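PDB 7PBG: FAD-binding oxidoreductase from Gulosibacter chungangensis, which oxidises 4-ethylphenol and related 4-alkylphenols with a covalently bound FAD, dehydrogenating the alkyl side chain to give products such as 4-vinylphenol. Local coordinates for residues 153-158 with 382-387; 167-172 with 372-377; 90-95 with 395-400. All blocks are in the same frame, centred on the assembly; numbering follows the deposited sequence.

Interaction 1. Residues 153-158 with 382-387; sequences LDWGSV and HSAAVF. With FAD (flavin-adenine dinucleotide), chain C.
The forked tip of L153 is the main bump here, and its two methyls serve different partners. CD2 reaches the 3-10 helical segment at residues 382-387, lying 3.6 Å from the backbone N of A384. CD1 goes instead to the flavin and rests 3.9 Å from FAD C8. The A384 methyl fills the notch between L153 and W155: its CB is 4.0 Å from both L153 CD2 and W155 CH2. The indole is placed for this by its first torsion, which sets CG between the backbone N and the carbonyl carbon (chi1 57°) and folds the ring back beside L153, whose CB lies 3.7 Å above the plane of the W155 ring, towards its rim. The far rim of the indole then meets F387 edge to edge, W155 CZ2 being 3.9 Å from F387 CE2, each atom close to the plane of the other ring. Another part of the same phenyl rim meets the cofactor, with F387 CE1 3.8 Å from FAD C8M.

Residues 153-156 form a type I beta turn, closed by a backbone bond from G156 N to L153 O. G156 passes so near the ribityl O4' that a CB would collide with it. Beyond the turn, S157 N donates to FAD O2P at 2.8 Å (N-H...O 141°), and S157, at the N-cap of helix 158-163, caps G160 N with its side-chain OG. S383 OG is hydrogen-bonded to the carboxylate of E152, itself an FAD-binding residue.

Between the two segments themselves the contact is apolar. The chemistry is therefore divided: carbon surfaces of both segments pack about the dimethylbenzene end of the isoalloxazine, while just after the turn a backbone N-H, that of S157, is given to a phosphate oxygen, probably balancing part of its charge.

Interaction 2. Residues 167-172 with 372-377; sequences VGYTPY and HELNTG. With FAD (flavin-adenine dinucleotide), chain C.
Y169 reaches from N375, near the end of helix 363-375, to the pyrimidine edge of the flavin. Its CB lies 3.1 Å from N375 OD1, and the ring and amide planes, 29° apart, cross at a slant. With CG turned beside the backbone N (chi1 -60°), the ring runs on past the helix: CD2 passes L374 CD1 at 4.4 Å, a light apolar touch. Further out CE2 approaches FAD O4, which lies at the ring edge near its plane. At the tip, OH donates to FAD O4 at 2.6 Å. R371 makes a cation-pi contact with the ring, and N375 ND2 is hydrogen-bonded to T323, which probably sets the rotation of the amide and so keeps OD1 toward Y169.

One residue on, T170 CG2 sits against the helix end, 3.4 Å from N375 O and 3.6 Å from L374 O; its OG1 turns to D149 and accepts from Y172 N, an ST turn. A water bridges the backbones, accepting from Y169 N and donating to L374 O. G377, with positive phi, closes the helix as the C-prime residue of a Schellman motif.

V167 completes the flavin's polar edge: its N donates to FAD O2 at 3.0 Å, and FAD N3 donates to V167 O at 2.8 Å. Two donors and one acceptor thus match the O4, N3 and O2 pattern, and the bonds to both carbonyls would probably favour electron density moving onto this ring on reduction.

Interaction 3. Residues 90-95 with 395-400; sequences LGYGGS and HFFYAP. With FAD (flavin-adenine dinucleotide), chain C.
The covalent flavin anchor of this vanillyl-alcohol-oxidase-type (FAD_PCMH) fold lies here, where an FAD-domain loop, residues 90-95, meets strand 393-402 of the other domain. H395 NE2 is bonded to FAD C8M at 1.4 Å, an 8-alpha-histidyl link. Both neighbours of the imidazole in the loop meet its edge: L90 O is 3.3 Å from H395 CE1, and G91 CA is 3.3 Å from H395 ND1. A CB on G91 would collide with this ring and with F397, and the positive phi also suits glycine.

F397 covers the link from another side. Its CZ stands 3.7 Å above the plane of the H395 ring, over the centre, and the phenyl edge touches FAD C9. With CG anti to the carbonyl carbon (chi1 -75°), the ring also comes over one face of Y92, where F397 CD2 is 3.3 Å from Y92 CE2. The planes are 25° apart but slid, so overlap is slight. Y92 also touches R477, which hydrogen-bonds to FAD, and F45 meets the imidazole edge-to-face. An alanine in place of Y92 lacks the ring that packs against F397, and the gap left there would probably let the phenyl turn away from the linked imidazole and FAD C9.

The backbones are joined by a nearly straight bond from F397 N to G91 O (3.3 Å, 170°), in the carbonyl plane and on a lone pair. That same G91 O takes a second bond at 2.9 Å from a water, which also donates to F397 O at 2.8 Å.

In the fold
From the N terminus, residues 90-95, 153-158 and 167-172 come in order, and their partners follow in reverse: 372-377, 382-387, 395-400. The contacts are therefore nested and none cross. Interaction 3 closes the outermost loop, of about 300 residues; interaction 1 lies inside it, and interaction 2 inside that. Each joins the FAD-binding region to the C-terminal family region, and together they tie three loops of the former to the end of helix 363-375, the 3-10 helical segment after it and strand 393-402. All touch FAD. Interactions 1 and 3 also pack together, F387 CZ lying 4.0 Å from L90 CD1, whereas interactions 2 and 3 have centres about 21 Å apart.

Interaction 1. Residues 153-158 with 382-387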
# COMPACT_ATOMS: atom_id res chain seq x y z
N LEU A 153 9.69 21.27 1.45
CA LEU A 153 11.07 21.79 1.43
C LEU A 153 11.94 20.95 0.48
O LEU A 153 11.99 19.73 0.62
CB LEU A 153 11.58 21.79 2.87
CG LEU A 153 10.78 22.69 3.80
CD1 LEU A 153 11.21 22.46 5.26
CD2 LEU A 153 10.96 24.13 3.43
N ASP A 154 12.69 21.59 -0.42
CA ASP A 154 13.34 20.86 -1.53
C ASP A 154 14.58 20.08 -1.09
O ASP A 154 15.10 19.28 -1.88
CB ASP A 154 13.66 21.76 -2.72
CG ASP A 154 14.74 22.80 -2.51
OD1 ASP A 154 15.66 22.56 -1.74
OD2 ASP A 154 14.73 23.75 -3.27
N TRP A 155 15.04 20.28 0.15
CA TRP A 155 16.16 19.53 0.75
C TRP A 155 15.69 18.21 1.36
O TRP A 155 16.58 17.45 1.84
CB TRP A 155 16.86 20.38 1.84
CG TRP A 155 16.01 20.89 2.97
CD1 TRP A 155 15.22 20.18 3.85
CD2 TRP A 155 15.94 22.27 3.41
NE1 TRP A 155 14.70 21.01 4.80
CE2 TRP A 155 15.07 22.30 4.53
CE3 TRP A 155 16.49 23.47 2.95
CZ2 TRP A 155 14.78 23.48 5.21
CZ3 TRP A 155 16.17 24.65 3.61
CH2 TRP A 155 15.36 24.64 4.74
N GLY A 156 14.39 17.95 1.42
CA GLY A 156 13.86 16.65 1.88
C GLY A 156 14.42 15.52 1.04
O GLY A 156 14.60 15.69 -0.17
N SER A 157 14.78 14.40 1.66
CA SER A 157 15.22 13.15 0.98
C SER A 157 14.04 12.37 0.39
O SER A 157 13.03 12.08 1.11
CB SER A 157 16.00 12.26 1.95
OG SER A 157 16.12 10.96 1.42
N VAL A 158 14.09 12.03 -0.89
CA VAL A 158 12.99 11.24 -1.51
C VAL A 158 12.77 9.99 -0.66
O VAL A 158 11.60 9.69 -0.26
CB VAL A 158 13.30 10.94 -2.98
CG1 VAL A 158 12.20 10.11 -3.65
CG2 VAL A 158 13.58 12.20 -3.73
N HIS A 382 10.13 27.71 -0.38
CA HIS A 382 9.32 28.89 -0.04
C HIS A 382 8.89 28.84 1.43
O HIS A 382 9.06 29.87 2.08
CB HIS A 382 8.15 29.01 -1.01
CG HIS A 382 7.47 30.33 -0.92
ND1 HIS A 382 6.26 30.50 -0.26
CD2 HIS A 382 7.86 31.54 -1.37
CE1 HIS A 382 5.91 31.78 -0.34
NE2 HIS A 382 6.90 32.44 -0.99
N SER A 383 8.39 27.70 1.95
CA SER A 383 7.89 27.54 3.34
C SER A 383 9.02 27.64 4.38
O SER A 383 8.67 27.76 5.55
CB SER A 383 7.10 26.26 3.55
OG SER A 383 6.16 26.12 2.51
N ALA A 384 10.29 27.64 3.98
CA ALA A 384 11.45 27.87 4.87
C ALA A 384 11.39 29.29 5.47
O ALA A 384 11.91 29.53 6.56
CB ALA A 384 12.76 27.62 4.15
N ALA A 385 10.67 30.21 4.85
CA ALA A 385 10.45 31.56 5.42
C ALA A 385 9.79 31.52 6.80
O ALA A 385 9.97 32.46 7.59
CB ALA A 385 9.60 32.31 4.42
N VAL A 386 9.04 30.45 7.14
CA VAL A 386 8.37 30.41 8.45
C VAL A 386 9.44 30.42 9.56
O VAL A 386 9.12 30.87 10.66
CB VAL A 386 7.40 29.23 8.62
CG1 VAL A 386 6.38 29.23 7.52
CG2 VAL A 386 8.09 27.89 8.75
N PHE A 387 10.67 29.97 9.28
CA PHE A 387 11.80 29.95 10.26
C PHE A 387 12.22 31.38 10.64
O PHE A 387 12.94 31.59 11.63
CB PHE A 387 13.02 29.17 9.74
CG PHE A 387 12.74 27.77 9.28
CD1 PHE A 387 11.76 27.03 9.92
CD2 PHE A 387 13.41 27.20 8.21
CE1 PHE A 387 11.44 25.77 9.47
CE2 PHE A 387 13.14 25.90 7.82
CZ PHE A 387 12.14 25.19 8.44
PA FAD C . 15.37 11.80 7.10
O1A FAD C . 15.58 12.71 8.28
O2A FAD C . 16.57 11.35 6.31
O5B FAD C . 14.62 10.52 7.62
C5B FAD C . 13.52 10.60 8.51
C4B FAD C . 13.49 9.32 9.31
O4B FAD C . 13.24 8.18 8.44
C3B FAD C . 14.79 8.95 10.04
O3B FAD C . 14.91 9.64 11.28
C2B FAD C . 14.70 7.42 10.13
O2B FAD C . 13.86 7.06 11.22
C1B FAD C . 14.06 7.07 8.78
N9A FAD C . 15.00 6.86 7.71
C8A FAD C . 15.35 7.76 6.76
N7A FAD C . 16.20 7.27 5.91
C5A FAD C . 16.47 6.00 6.36
C6A FAD C . 17.27 4.98 5.84
N6A FAD C . 18.04 5.13 4.76
N1A FAD C . 17.30 3.82 6.53
C2A FAD C . 16.51 3.69 7.63
N3A FAD C . 15.70 4.58 8.19
C4A FAD C . 15.73 5.73 7.49
N1 FAD C . 6.92 16.57 5.79
C2 FAD C . 6.16 16.04 4.85
O2 FAD C . 6.11 14.80 4.68
N3 FAD C . 5.46 16.82 3.99
C4 FAD C . 5.43 18.18 4.08
O4 FAD C . 4.83 18.84 3.22
C4X FAD C . 6.18 18.77 5.08
N5 FAD C . 6.14 20.08 5.18
C5X FAD C . 6.91 20.64 6.17
C6 FAD C . 6.90 22.04 6.28
C7 FAD C . 7.68 22.70 7.21
C7M FAD C . 7.65 24.21 7.27
C8 FAD C . 8.51 21.93 8.05
C8M FAD C . 9.38 22.60 9.07
C9 FAD C . 8.50 20.56 7.98
C9A FAD C . 7.72 19.87 7.03
N10 FAD C . 7.73 18.49 6.89
C10 FAD C . 6.97 17.89 5.89
C1' FAD C . 8.63 17.62 7.70
C2' FAD C . 10.01 17.39 7.06
O2' FAD C . 10.55 18.64 6.51
C3' FAD C . 10.03 16.39 5.89
O3' FAD C . 9.24 15.26 6.20
C4' FAD C . 11.42 15.90 5.45
O4' FAD C . 11.38 15.45 4.09
C5' FAD C . 11.92 14.80 6.35
O5' FAD C . 13.35 14.81 6.47
P FAD C . 14.27 13.95 5.49
O1P FAD C . 15.65 14.53 5.53
O2P FAD C . 13.56 13.89 4.18
O3P FAD C . 14.28 12.49 6.15

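Interaction 2. Residues 167-172 with 372-377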
# COMPACT_ATOMS: atom_id res chain seq x y z
N VAL A 167 4.51 13.11 2.86
CA VAL A 167 3.52 13.44 1.79
C VAL A 167 3.94 14.69 1.06
O VAL A 167 4.63 15.57 1.62
CB VAL A 167 2.10 13.62 2.34
CG1 VAL A 167 1.61 12.35 3.00
CG2 VAL A 167 2.00 14.81 3.29
N GLY A 168 3.41 14.76 -0.15
CA GLY A 168 3.46 15.97 -0.97
C GLY A 168 2.07 16.39 -1.35
O GLY A 168 1.15 16.17 -0.58
N TYR A 169 1.90 16.91 -2.56
CA TYR A 169 0.68 17.68 -2.88
C TYR A 169 0.19 17.37 -4.29
O TYR A 169 -0.78 18.06 -4.69
CB TYR A 169 0.96 19.17 -2.70
CG TYR A 169 1.35 19.43 -1.28
CD1 TYR A 169 0.38 19.44 -0.30
CD2 TYR A 169 2.67 19.39 -0.89
CE1 TYR A 169 0.71 19.52 1.04
CE2 TYR A 169 3.02 19.43 0.44
CZ TYR A 169 2.04 19.52 1.41
OH TYR A 169 2.34 19.56 2.75
N THR A 170 0.87 16.49 -5.04
CA THR A 170 0.35 16.14 -6.39
C THR A 170 -0.63 14.98 -6.26
O THR A 170 -0.89 14.48 -5.17
CB THR A 170 1.45 15.91 -7.42
OG1 THR A 170 1.90 14.55 -7.34
CG2 THR A 170 2.60 16.88 -7.30
N PRO A 171 -1.19 14.43 -7.36
CA PRO A 171 -1.97 13.20 -7.22
C PRO A 171 -1.11 12.06 -6.63
O PRO A 171 -1.67 11.16 -6.04
CB PRO A 171 -2.38 12.88 -8.65
CG PRO A 171 -2.45 14.23 -9.29
CD PRO A 171 -1.24 14.96 -8.73
N TYR A 172 0.21 12.12 -6.81
CA TYR A 172 1.18 11.15 -6.20
C TYR A 172 1.61 11.59 -4.80
O TYR A 172 2.71 11.19 -4.37
CB TYR A 172 2.39 10.93 -7.13
CG TYR A 172 2.16 9.92 -8.23
CD1 TYR A 172 1.00 9.90 -8.99
CD2 TYR A 172 3.10 8.95 -8.50
CE1 TYR A 172 0.81 8.96 -9.99
CE2 TYR A 172 2.92 7.99 -9.49
CZ TYR A 172 1.78 8.03 -10.26
OH TYR A 172 1.65 7.08 -11.23
N HIS A 372 1.58 26.24 -6.64
CA HIS A 372 1.54 25.80 -8.03
C HIS A 372 2.81 25.01 -8.34
O HIS A 372 2.74 24.00 -9.02
CB HIS A 372 1.35 27.00 -8.93
CG HIS A 372 1.38 26.64 -10.38
ND1 HIS A 372 0.42 25.86 -10.93
CD2 HIS A 372 2.25 26.97 -11.36
CE1 HIS A 372 0.67 25.74 -12.22
NE2 HIS A 372 1.80 26.41 -12.51
N GLU A 373 3.96 25.50 -7.88
CA GLU A 373 5.24 24.81 -8.09
C GLU A 373 5.17 23.42 -7.45
O GLU A 373 5.39 22.39 -8.17
CB GLU A 373 6.38 25.66 -7.57
CG GLU A 373 6.83 26.70 -8.55
CD GLU A 373 7.99 27.54 -8.07
OE1 GLU A 373 8.35 27.42 -6.87
OE2 GLU A 373 8.47 28.38 -8.87
N LEU A 374 4.84 23.36 -6.15
CA LEU A 374 4.85 22.04 -5.47
C LEU A 374 3.88 21.10 -6.19
O LEU A 374 4.20 19.91 -6.33
CB LEU A 374 4.45 22.17 -4.00
CG LEU A 374 5.41 22.99 -3.15
CD1 LEU A 374 4.94 23.04 -1.74
CD2 LEU A 374 6.85 22.47 -3.20
N ASN A 375 2.71 21.61 -6.56
CA ASN A 375 1.60 20.78 -7.11
C ASN A 375 1.92 20.33 -8.53
O ASN A 375 1.22 19.44 -9.03
CB ASN A 375 0.23 21.46 -7.09
CG ASN A 375 -0.17 21.82 -5.70
OD1 ASN A 375 0.54 21.47 -4.73
ND2 ASN A 375 -1.32 22.47 -5.60
N THR A 376 2.89 20.98 -9.18
CA THR A 376 3.29 20.61 -10.55
C THR A 376 4.66 19.92 -10.56
O THR A 376 5.23 19.78 -11.64
CB THR A 376 3.25 21.81 -11.51
OG1 THR A 376 4.15 22.84 -11.08
CG2 THR A 376 1.85 22.36 -11.69
N GLY A 377 5.18 19.55 -9.39
CA GLY A 377 6.39 18.75 -9.29
C GLY A 377 7.65 19.59 -9.27
O GLY A 377 8.72 18.99 -9.41
PA FAD C . 15.37 11.80 7.10
O1A FAD C . 15.58 12.71 8.28
O2A FAD C . 16.57 11.35 6.31
O5B FAD C . 14.62 10.52 7.62
C5B FAD C . 13.52 10.60 8.51
C4B FAD C . 13.49 9.32 9.31
O4B FAD C . 13.24 8.18 8.44
C3B FAD C . 14.79 8.95 10.04
O3B FAD C . 14.91 9.64 11.28
C2B FAD C . 14.70 7.42 10.13
O2B FAD C . 13.86 7.06 11.22
C1B FAD C . 14.06 7.07 8.78
N9A FAD C . 15.00 6.86 7.71
C8A FAD C . 15.35 7.76 6.76
N7A FAD C . 16.20 7.27 5.91
C5A FAD C . 16.47 6.00 6.36
C6A FAD C . 17.27 4.98 5.84
N6A FAD C . 18.04 5.13 4.76
N1A FAD C . 17.30 3.82 6.53
C2A FAD C . 16.51 3.69 7.63
N3A FAD C . 15.70 4.58 8.19
C4A FAD C . 15.73 5.73 7.49
N1 FAD C . 6.92 16.57 5.79
C2 FAD C . 6.16 16.04 4.85
O2 FAD C . 6.11 14.80 4.68
N3 FAD C . 5.46 16.82 3.99
C4 FAD C . 5.43 18.18 4.08
O4 FAD C . 4.83 18.84 3.22
C4X FAD C . 6.18 18.77 5.08
N5 FAD C . 6.14 20.08 5.18
C5X FAD C . 6.91 20.64 6.17
C6 FAD C . 6.90 22.04 6.28
C7 FAD C . 7.68 22.70 7.21
C7M FAD C . 7.65 24.21 7.27
C8 FAD C . 8.51 21.93 8.05
C8M FAD C . 9.38 22.60 9.07
C9 FAD C . 8.50 20.56 7.98
C9A FAD C . 7.72 19.87 7.03
N10 FAD C . 7.73 18.49 6.89
C10 FAD C . 6.97 17.89 5.89
C1' FAD C . 8.63 17.62 7.70
C2' FAD C . 10.01 17.39 7.06
O2' FAD C . 10.55 18.64 6.51
C3' FAD C . 10.03 16.39 5.89
O3' FAD C . 9.24 15.26 6.20
C4' FAD C . 11.42 15.90 5.45
O4' FAD C . 11.38 15.45 4.09
C5' FAD C . 11.92 14.80 6.35
O5' FAD C . 13.35 14.81 6.47
P FAD C . 14.27 13.95 5.49
O1P FAD C . 15.65 14.53 5.53
O2P FAD C . 13.56 13.89 4.18
O3P FAD C . 14.28 12.49 6.15
O HOH W 1 4.05 17.89 -4.17

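Interaction 3. Residues 90-95 with 395-400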
# COMPACT_ATOMS: atom_id res chain seq x y z
N LEU A 90 12.87 17.87 10.38
CA LEU A 90 12.52 19.02 11.23
C LEU A 90 11.07 18.87 11.67
O LEU A 90 10.20 18.56 10.82
CB LEU A 90 12.71 20.31 10.44
CG LEU A 90 14.16 20.63 10.09
CD1 LEU A 90 14.15 21.88 9.26
CD2 LEU A 90 15.04 20.77 11.32
N GLY A 91 10.86 19.10 12.97
CA GLY A 91 9.55 19.01 13.62
C GLY A 91 9.27 17.65 14.20
O GLY A 91 8.21 17.51 14.90
N TYR A 92 10.19 16.68 13.96
CA TYR A 92 10.03 15.28 14.38
C TYR A 92 11.35 14.80 15.00
O TYR A 92 11.44 13.62 15.33
CB TYR A 92 9.59 14.41 13.21
CG TYR A 92 8.23 14.82 12.66
CD1 TYR A 92 7.04 14.50 13.31
CD2 TYR A 92 8.16 15.37 11.41
CE1 TYR A 92 5.81 14.87 12.76
CE2 TYR A 92 6.95 15.73 10.84
CZ TYR A 92 5.76 15.41 11.49
OH TYR A 92 4.61 15.80 10.89
N GLY A 93 12.33 15.68 15.15
CA GLY A 93 13.60 15.33 15.81
C GLY A 93 14.80 15.65 14.96
O GLY A 93 15.89 15.45 15.45
N GLY A 94 14.63 16.09 13.71
CA GLY A 94 15.77 16.42 12.84
C GLY A 94 16.58 15.18 12.53
O GLY A 94 16.03 14.25 11.92
N SER A 95 17.87 15.18 12.85
CA SER A 95 18.78 14.01 12.70
C SER A 95 19.03 13.34 14.05
O SER A 95 19.84 12.42 14.11
CB SER A 95 20.07 14.45 12.05
OG SER A 95 20.65 15.50 12.80
N HIS A 395 9.46 24.53 14.55
CA HIS A 395 8.18 23.83 14.76
C HIS A 395 8.36 22.48 15.40
O HIS A 395 9.49 22.00 15.57
CB HIS A 395 7.41 23.84 13.42
CG HIS A 395 8.14 23.22 12.30
ND1 HIS A 395 8.69 21.95 12.36
CD2 HIS A 395 8.37 23.67 11.06
CE1 HIS A 395 9.32 21.72 11.23
NE2 HIS A 395 9.06 22.70 10.39
N PHE A 396 7.20 21.90 15.74
CA PHE A 396 7.05 20.69 16.57
C PHE A 396 5.65 20.19 16.33
O PHE A 396 4.74 20.70 16.93
CB PHE A 396 7.38 21.08 18.00
CG PHE A 396 7.41 19.98 19.03
CD1 PHE A 396 8.49 19.13 19.12
CD2 PHE A 396 6.34 19.78 19.91
CE1 PHE A 396 8.54 18.13 20.07
CE2 PHE A 396 6.39 18.79 20.86
CZ PHE A 396 7.48 17.97 20.95
N PHE A 397 5.49 19.22 15.41
CA PHE A 397 4.18 18.96 14.78
C PHE A 397 3.24 18.22 15.74
O PHE A 397 3.66 17.26 16.38
CB PHE A 397 4.33 18.16 13.48
CG PHE A 397 4.86 18.98 12.35
CD1 PHE A 397 4.06 19.92 11.72
CD2 PHE A 397 6.15 18.79 11.90
CE1 PHE A 397 4.57 20.71 10.70
CE2 PHE A 397 6.66 19.56 10.87
CZ PHE A 397 5.85 20.50 10.25
N TYR A 398 2.01 18.66 15.78
CA TYR A 398 0.83 17.88 16.25
C TYR A 398 -0.06 17.66 15.05
O TYR A 398 -0.70 18.63 14.60
CB TYR A 398 0.11 18.65 17.34
CG TYR A 398 -1.22 18.06 17.74
CD1 TYR A 398 -1.28 16.85 18.40
CD2 TYR A 398 -2.41 18.72 17.46
CE1 TYR A 398 -2.50 16.27 18.72
CE2 TYR A 398 -3.63 18.17 17.83
CZ TYR A 398 -3.67 16.93 18.44
OH TYR A 398 -4.85 16.35 18.80
N ALA A 399 -0.12 16.44 14.52
CA ALA A 399 -0.85 16.20 13.25
C ALA A 399 -1.78 15.00 13.35
O ALA A 399 -1.46 13.94 12.83
CB ALA A 399 0.14 16.05 12.15
N PRO A 400 -2.91 15.13 14.05
CA PRO A 400 -3.82 14.01 14.14
C PRO A 400 -4.66 13.77 12.88
O PRO A 400 -5.02 14.68 12.17
CB PRO A 400 -4.75 14.37 15.28
CG PRO A 400 -4.78 15.89 15.26
CD PRO A 400 -3.36 16.28 14.85
PA FAD C . 15.37 11.80 7.10
O1A FAD C . 15.58 12.71 8.28
O2A FAD C . 16.57 11.35 6.31
O5B FAD C . 14.62 10.52 7.62
C5B FAD C . 13.52 10.60 8.51
C4B FAD C . 13.49 9.32 9.31
O4B FAD C . 13.24 8.18 8.44
C3B FAD C . 14.79 8.95 10.04
O3B FAD C . 14.91 9.64 11.28
C2B FAD C . 14.70 7.42 10.13
O2B FAD C . 13.86 7.06 11.22
C1B FAD C . 14.06 7.07 8.78
N9A FAD C . 15.00 6.86 7.71
C8A FAD C . 15.35 7.76 6.76
N7A FAD C . 16.20 7.27 5.91
C5A FAD C . 16.47 6.00 6.36
C6A FAD C . 17.27 4.98 5.84
N6A FAD C . 18.04 5.13 4.76
N1A FAD C . 17.30 3.82 6.53
C2A FAD C . 16.51 3.69 7.63
N3A FAD C . 15.70 4.58 8.19
C4A FAD C . 15.73 5.73 7.49
N1 FAD C . 6.92 16.57 5.79
C2 FAD C . 6.16 16.04 4.85
O2 FAD C . 6.11 14.80 4.68
N3 FAD C . 5.46 16.82 3.99
C4 FAD C . 5.43 18.18 4.08
O4 FAD C . 4.83 18.84 3.22
C4X FAD C . 6.18 18.77 5.08
N5 FAD C . 6.14 20.08 5.18
C5X FAD C . 6.91 20.64 6.17
C6 FAD C . 6.90 22.04 6.28
C7 FAD C . 7.68 22.70 7.21
C7M FAD C . 7.65 24.21 7.27
C8 FAD C . 8.51 21.93 8.05
C8M FAD C . 9.38 22.60 9.07
C9 FAD C . 8.50 20.56 7.98
C9A FAD C . 7.72 19.87 7.03
N10 FAD C . 7.73 18.49 6.89
C10 FAD C . 6.97 17.89 5.89
C1' FAD C . 8.63 17.62 7.70
C2' FAD C . 10.01 17.39 7.06
O2' FAD C . 10.55 18.64 6.51
C3' FAD C . 10.03 16.39 5.89
O3' FAD C . 9.24 15.26 6.20
C4' FAD C . 11.42 15.90 5.45
O4' FAD C . 11.38 15.45 4.09
C5' FAD C . 11.92 14.80 6.35
O5' FAD C . 13.35 14.81 6.47
P FAD C . 14.27 13.95 5.49
O1P FAD C . 15.65 14.53 5.53
O2P FAD C . 13.56 13.89 4.18
O3P FAD C . 14.28 12.49 6.15
O HOH W 2 6.10 15.99 16.27